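PDB 6GF6: zona pellucida sperm-binding protein 1 from Gallus gallus, which cross-links egg coat filaments as a homodimer, its ZP-N1 domain being the part present here, and so probably supports the matrix that sperm must penetrate. Local coordinates for residues L8-D13 / M19-Y24; L55-G58 / G62-F65. The protein carries 2 engineered substitutions. All coordinates share one frame; numbering follows the deposited sequence.

Contact 1: L8-D13 / M19-Y24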
loop_
_atom_site.group_PDB
_atom_site.type_symbol
_atom_site.label_atom_id
_atom_site.label_comp_id
_atom_site.label_asym_id
_atom_site.label_seq_id
_atom_site.Cartn_x
_atom_site.Cartn_y
_atom_site.Cartn_z
ATOM N N LEU B 8 -8.621 -9.707 21.546
ATOM C CA LEU B 8 -7.796 -8.949 20.610
ATOM C C LEU B 8 -8.505 -7.654 20.233
ATOM O O LEU B 8 -9.691 -7.666 19.895
ATOM C CB LEU B 8 -7.491 -9.782 19.362
ATOM C CG LEU B 8 -6.658 -9.109 18.261
ATOM C CD1 LEU B 8 -5.249 -8.775 18.741
ATOM C CD2 LEU B 8 -6.601 -10.000 17.016
ATOM N N GLN B 9 -7.789 -6.537 20.293
ATOM C CA GLN B 9 -8.349 -5.253 19.890
ATOM C C GLN B 9 -8.087 -5.017 18.407
ATOM O O GLN B 9 -6.938 -5.076 17.956
ATOM C CB GLN B 9 -7.744 -4.118 20.717
ATOM C CG GLN B 9 -8.105 -4.154 22.197
ATOM C CD GLN B 9 -9.598 -4.046 22.445
ATOM O OE1 GLN B 9 -10.203 -3.000 22.209
ATOM N NE2 GLN B 9 -10.200 -5.130 22.927
ATOM N N TYR B 10 -9.152 -4.731 17.659
ATOM C CA TYR B 10 -9.030 -4.440 16.239
ATOM C C TYR B 10 -10.234 -3.632 15.774
ATOM O O TYR B 10 -11.279 -3.597 16.428
ATOM C CB TYR B 10 -8.894 -5.717 15.398
ATOM C CG TYR B 10 -10.071 -6.659 15.500
ATOM C CD1 TYR B 10 -11.215 -6.459 14.745
ATOM C CD2 TYR B 10 -10.024 -7.770 16.335
ATOM C CE1 TYR B 10 -12.294 -7.317 14.838
ATOM C CE2 TYR B 10 -11.098 -8.640 16.426
ATOM C CZ TYR B 10 -12.229 -8.409 15.671
ATOM O OH TYR B 10 -13.301 -9.270 15.752
ATOM N N HIS B 11 -10.057 -2.974 14.632
ATOM C CA HIS B 11 -11.118 -2.233 13.967
ATOM C C HIS B 11 -10.687 -2.024 12.524
ATOM O O HIS B 11 -9.518 -2.203 12.179
ATOM C CB HIS B 11 -11.369 -0.890 14.653
ATOM C CG HIS B 11 -10.287 0.110 14.399
ATOM N ND1 HIS B 11 -9.127 0.159 15.144
ATOM C CD2 HIS B 11 -10.179 1.091 13.471
ATOM C CE1 HIS B 11 -8.355 1.130 14.691
ATOM N NE2 HIS B 11 -8.970 1.713 13.677
ATOM N N TYR B 12 -11.634 -1.609 11.685
ATOM C CA TYR B 12 -11.335 -1.328 10.288
ATOM C C TYR B 12 -11.965 -0.009 9.850
ATOM O O TYR B 12 -12.936 0.478 10.437
ATOM C CB TYR B 12 -11.790 -2.471 9.363
ATOM C CG TYR B 12 -13.281 -2.634 9.186
ATOM C CD1 TYR B 12 -14.021 -3.433 10.046
ATOM C CD2 TYR B 12 -13.945 -2.011 8.137
ATOM C CE1 TYR B 12 -15.384 -3.590 9.882
ATOM C CE2 TYR B 12 -15.312 -2.164 7.962
ATOM C CZ TYR B 12 -16.024 -2.959 8.839
ATOM O OH TYR B 12 -17.379 -3.129 8.675
ATOM N N ASP B 13 -11.362 0.578 8.817
ATOM C CA ASP B 13 -11.782 1.855 8.264
ATOM C C ASP B 13 -12.152 1.682 6.798
ATOM O O ASP B 13 -11.471 0.966 6.054
ATOM C CB ASP B 13 -10.661 2.901 8.383
ATOM C CG ASP B 13 -10.252 3.165 9.821
ATOM O OD1 ASP B 13 -11.148 3.261 10.682
ATOM O OD2 ASP B 13 -9.034 3.241 10.099
ATOM N N MET B 19 -9.848 -0.171 1.945
ATOM C CA MET B 19 -10.125 -0.303 3.368
ATOM C C MET B 19 -8.892 -0.854 4.067
ATOM O O MET B 19 -8.006 -1.438 3.439
ATOM C CB MET B 19 -11.336 -1.210 3.619
ATOM C CG MET B 19 -11.371 -2.436 2.722
ATOM S SD MET B 19 -12.876 -3.410 2.900
ATOM C CE MET B 19 -12.980 -4.155 1.276
ATOM N N GLN B 20 -8.844 -0.659 5.384
ATOM C CA GLN B 20 -7.735 -1.143 6.191
ATOM C C GLN B 20 -8.261 -1.719 7.497
ATOM O O GLN B 20 -9.211 -1.192 8.079
ATOM C CB GLN B 20 -6.712 -0.034 6.480
ATOM C CG GLN B 20 -7.252 1.123 7.300
ATOM C CD GLN B 20 -6.156 2.038 7.806
ATOM O OE1 GLN B 20 -4.990 1.894 7.434
ATOM N NE2 GLN B 20 -6.522 2.983 8.663
ATOM N N LEU B 21 -7.636 -2.805 7.945
ATOM C CA LEU B 21 -7.960 -3.487 9.192
ATOM C C LEU B 21 -6.772 -3.372 10.137
ATOM O O LEU B 21 -5.659 -3.779 9.787
ATOM C CB LEU B 21 -8.308 -4.951 8.915
ATOM C CG LEU B 21 -8.615 -5.892 10.074
ATOM C CD1 LEU B 21 -9.734 -5.373 10.929
ATOM C CD2 LEU B 21 -8.989 -7.241 9.510
ATOM N N LEU B 22 -6.999 -2.810 11.324
ATOM C CA LEU B 22 -5.937 -2.581 12.296
ATOM C C LEU B 22 -6.145 -3.478 13.509
ATOM O O LEU B 22 -7.249 -3.544 14.056
ATOM C CB LEU B 22 -5.882 -1.114 12.715
ATOM C CG LEU B 22 -5.658 -0.119 11.574
ATOM C CD1 LEU B 22 -6.974 0.265 10.910
ATOM C CD2 LEU B 22 -4.938 1.112 12.090
ATOM N N ALA B 23 -5.085 -4.176 13.914
ATOM C CA ALA B 23 -5.119 -5.094 15.045
ATOM C C ALA B 23 -3.981 -4.769 15.999
ATOM O O ALA B 23 -2.884 -4.400 15.567
ATOM C CB ALA B 23 -5.004 -6.557 14.583
ATOM N N TYR B 24 -4.244 -4.919 17.297
ATOM C CA TYR B 24 -3.304 -4.523 18.346
ATOM C C TYR B 24 -3.056 -5.703 19.280
ATOM O O TYR B 24 -3.644 -5.794 20.366
ATOM C CB TYR B 24 -3.829 -3.300 19.100
ATOM C CG TYR B 24 -4.114 -2.121 18.192
ATOM C CD1 TYR B 24 -5.349 -1.986 17.559
ATOM C CD2 TYR B 24 -3.147 -1.160 17.945
ATOM C CE1 TYR B 24 -5.613 -0.914 16.723
ATOM C CE2 TYR B 24 -3.399 -0.085 17.109
ATOM C CZ TYR B 24 -4.632 0.032 16.502
ATOM O OH TYR B 24 -4.883 1.100 15.670
#
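Gln20 turns its CG into the space between its own backbone N and carbonyl carbon (chi1 63°) and then runs extended, while Asp13 holds CG beside its backbone N (chi1 -60°); the two side chains therefore lie alongside, pointing the same way. Gln20 NE2 donates to Asp13 OD2 at 2.9 Å. The bond is fairly straight, uses the anti lone pair of OD2, and lies almost in the amide plane, although the carboxylate and amide planes are turned 42° apart. An alanine in place of Gln20 would probably cost OD2 this N-H partner and allow the carboxylate more rotation. Leu22 CD1 lies in van der Waals contact with the same carboxylate, 3.7 Å from Asp13 OD2, and as close to His11 NE2. His11 and Asp13 belong to a zinc site identified for this protein; the metal is absent from this chain, where His11 NE2 and Asp13 OD2 stand 3.9 Å apart. Farther along, the His11 and Tyr24 rings meet edge to edge, CE1 of His11 lying 3.6 Å from Tyr24 OH. The backbone evidence is an antiparallel register: His11 and Leu22 form a hydrogen-bonded pair, with Leu22 N to His11 O at 2.7 Å, and Asp13 and Gln20 form another. On the face carrying Tyr10, Tyr12, Leu21 and Ala23, Leu21 CD1 packs 3.9 Å from Tyr12 CB. This face of the hairpin turns to the second layer of the Ig-like domain: Tyr10 and Tyr12 meet strand 96-107, and Leu21 and Ala23 meet strands 80-90 and 30-36. Phe39 of the second subunit packs on Asp13 and Gln20, while strand 63-68 pairs with strand 18-24 as its next neighbour in the sheet.

Contact 2: L55-G58 / G62-F65. With NAG (2-acetamido-2-deoxy-beta-D-glucopyranose), chain E.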
loop_
_atom_site.group_PDB
_atom_site.type_symbol
_atom_site.label_atom_id
_atom_site.label_comp_id
_atom_site.label_asym_id
_atom_site.label_seq_id
_atom_site.Cartn_x
_atom_site.Cartn_y
_atom_site.Cartn_z
ATOM N N LEU B 55 0.269 -5.917 3.862
ATOM C CA LEU B 55 0.485 -6.006 5.299
ATOM C C LEU B 55 1.616 -5.106 5.755
ATOM O O LEU B 55 2.664 -5.135 5.172
ATOM C CB LEU B 55 0.819 -7.426 5.717
ATOM C CG LEU B 55 -0.258 -8.483 5.720
ATOM C CD1 LEU B 55 0.295 -9.753 6.316
ATOM C CD2 LEU B 55 -1.444 -8.020 6.522
ATOM N N ASN B 56 1.406 -4.327 6.805
ATOM C CA ASN B 56 2.424 -3.445 7.359
ATOM C C ASN B 56 2.343 -3.456 8.876
ATOM O O ASN B 56 1.331 -3.843 9.465
ATOM C CB ASN B 56 2.287 -2.004 6.854
ATOM C CG ASN B 56 2.925 -1.802 5.502
ATOM O OD1 ASN B 56 4.145 -1.706 5.385
ATOM N ND2 ASN B 56 2.105 -1.742 4.467
ATOM N N THR B 57 3.434 -3.031 9.500
ATOM C CA THR B 57 3.503 -2.851 10.943
ATOM C C THR B 57 3.594 -1.357 11.225
ATOM O O THR B 57 4.467 -0.671 10.681
ATOM C CB THR B 57 4.703 -3.591 11.534
ATOM O OG1 THR B 57 5.911 -2.921 11.157
ATOM C CG2 THR B 57 4.753 -5.032 11.034
ATOM N N GLY B 58 2.671 -0.856 12.039
ATOM C CA GLY B 58 2.644 0.551 12.380
ATOM C C GLY B 58 3.798 0.961 13.275
ATOM O O GLY B 58 4.541 0.143 13.818
ATOM N N GLY B 62 1.324 -1.827 15.957
ATOM C CA GLY B 62 0.098 -2.416 15.458
ATOM C C GLY B 62 0.256 -2.928 14.037
ATOM O O GLY B 62 1.092 -2.459 13.267
ATOM N N LEU B 63 -0.565 -3.914 13.691
ATOM C CA LEU B 63 -0.519 -4.546 12.379
ATOM C C LEU B 63 -1.673 -4.056 11.515
ATOM O O LEU B 63 -2.795 -3.874 11.998
ATOM C CB LEU B 63 -0.552 -6.068 12.514
ATOM C CG LEU B 63 0.581 -6.608 13.403
ATOM C CD1 LEU B 63 0.410 -8.084 13.715
ATOM C CD2 LEU B 63 1.931 -6.362 12.754
ATOM N N ILE B 64 -1.372 -3.800 10.245
ATOM C CA ILE B 64 -2.285 -3.136 9.323
ATOM C C ILE B 64 -2.459 -4.033 8.108
ATOM O O ILE B 64 -1.477 -4.364 7.433
ATOM C CB ILE B 64 -1.757 -1.756 8.907
ATOM C CG1 ILE B 64 -1.498 -0.880 10.141
ATOM C CG2 ILE B 64 -2.741 -1.075 7.973
ATOM C CD1 ILE B 64 -0.708 0.386 9.845
ATOM N N PHE B 65 -3.703 -4.389 7.806
ATOM C CA PHE B 65 -4.058 -5.067 6.567
ATOM C C PHE B 65 -4.782 -4.064 5.677
ATOM O O PHE B 65 -5.789 -3.483 6.096
ATOM C CB PHE B 65 -4.958 -6.271 6.825
ATOM C CG PHE B 65 -5.519 -6.877 5.568
ATOM C CD1 PHE B 65 -4.679 -7.468 4.633
ATOM C CD2 PHE B 65 -6.872 -6.782 5.278
ATOM C CE1 PHE B 65 -5.192 -8.018 3.470
ATOM C CE2 PHE B 65 -7.389 -7.321 4.108
ATOM C CZ PHE B 65 -6.548 -7.931 3.202
HETATM C C1 NAG E . 5.077 -5.658 3.231
HETATM C C2 NAG E . 5.687 -6.786 4.070
HETATM C C3 NAG E . 5.934 -6.311 5.499
HETATM C C4 NAG E . 6.744 -5.024 5.509
HETATM C C5 NAG E . 6.065 -3.975 4.632
HETATM C C6 NAG E . 6.860 -2.693 4.500
HETATM C C7 NAG E . 5.003 -9.029 3.265
HETATM C C8 NAG E . 6.174 -8.987 2.320
HETATM N N2 NAG E . 4.839 -7.962 4.064
HETATM O O3 NAG E . 6.624 -7.330 6.215
HETATM O O4 NAG E . 6.857 -4.537 6.841
HETATM O O5 NAG E . 5.896 -4.494 3.304
HETATM O O6 NAG E . 6.181 -1.720 3.716
HETATM O O7 NAG E . 4.242 -9.990 3.308
#
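The Phe65 ring receives Leu55 at its edge, near the ring plane: Leu55 CD2 comes to 3.8 Å from Phe65 CD1, the two side chains crossing at a slant. Phe65 CG is anti to its backbone N (chi1 171°), which sends the ring along the strand, beyond the end of Leu55. On the same face, Thr57 and Leu63 run side by side, with Thr57 CG2 3.6 Å from Leu63 CD2. The backbones form an antiparallel beta hairpin whose hydrogen-bonded pair is Asn56 with Ile64: Asn56 N reaches Ile64 O at 3.0 Å, and Ile64 N returns to Asn56 O at 2.8 Å. Nearer the turn, Gly58 N donates to Gly62 O, and Asp60 OD1 accepts from Gly62 N. A glycan attached to the protein lies beside Leu55 and Asn56, its NAG C1 3.1 Å from Leu55 O. The chemistry thus divides by direction. Leu55 and Phe65 direct apolar surface to Phe33 and Val45, Asn56 and Ile64 meet Phe43 and Thr41 of the second subunit, and the sugar flanks the outer strand, consistent with a hairpin serving domain core and dimer interface at once.

Contacts 1 and 2 are two hairpins of one four-stranded antiparallel sheet, separated in the chain by strands 30-36 and 42-44 of the other sheet, their centres 9 Å apart. Their inner strands, 18-24 and 63-68, are joined by probable hydrogen bonds from Leu21 N to Phe65 O at 2.7 Å and from Ala23 N to Leu63 O at 3.0 Å. Beside this seam, Gln20 OE1 packs 3.8 Å from Ile64 CG2, on a part of the sheet where both contacts touch the second subunit. The outer strands bear different features: zinc-site residues His11 and Asp13 in contact 1, the NAG-flanked strand in contact 2. The nearest atoms of the Gln20 side chain and that sugar, also hydrogen-bonded to Glu44 N of the second subunit, are about 12 Å apart.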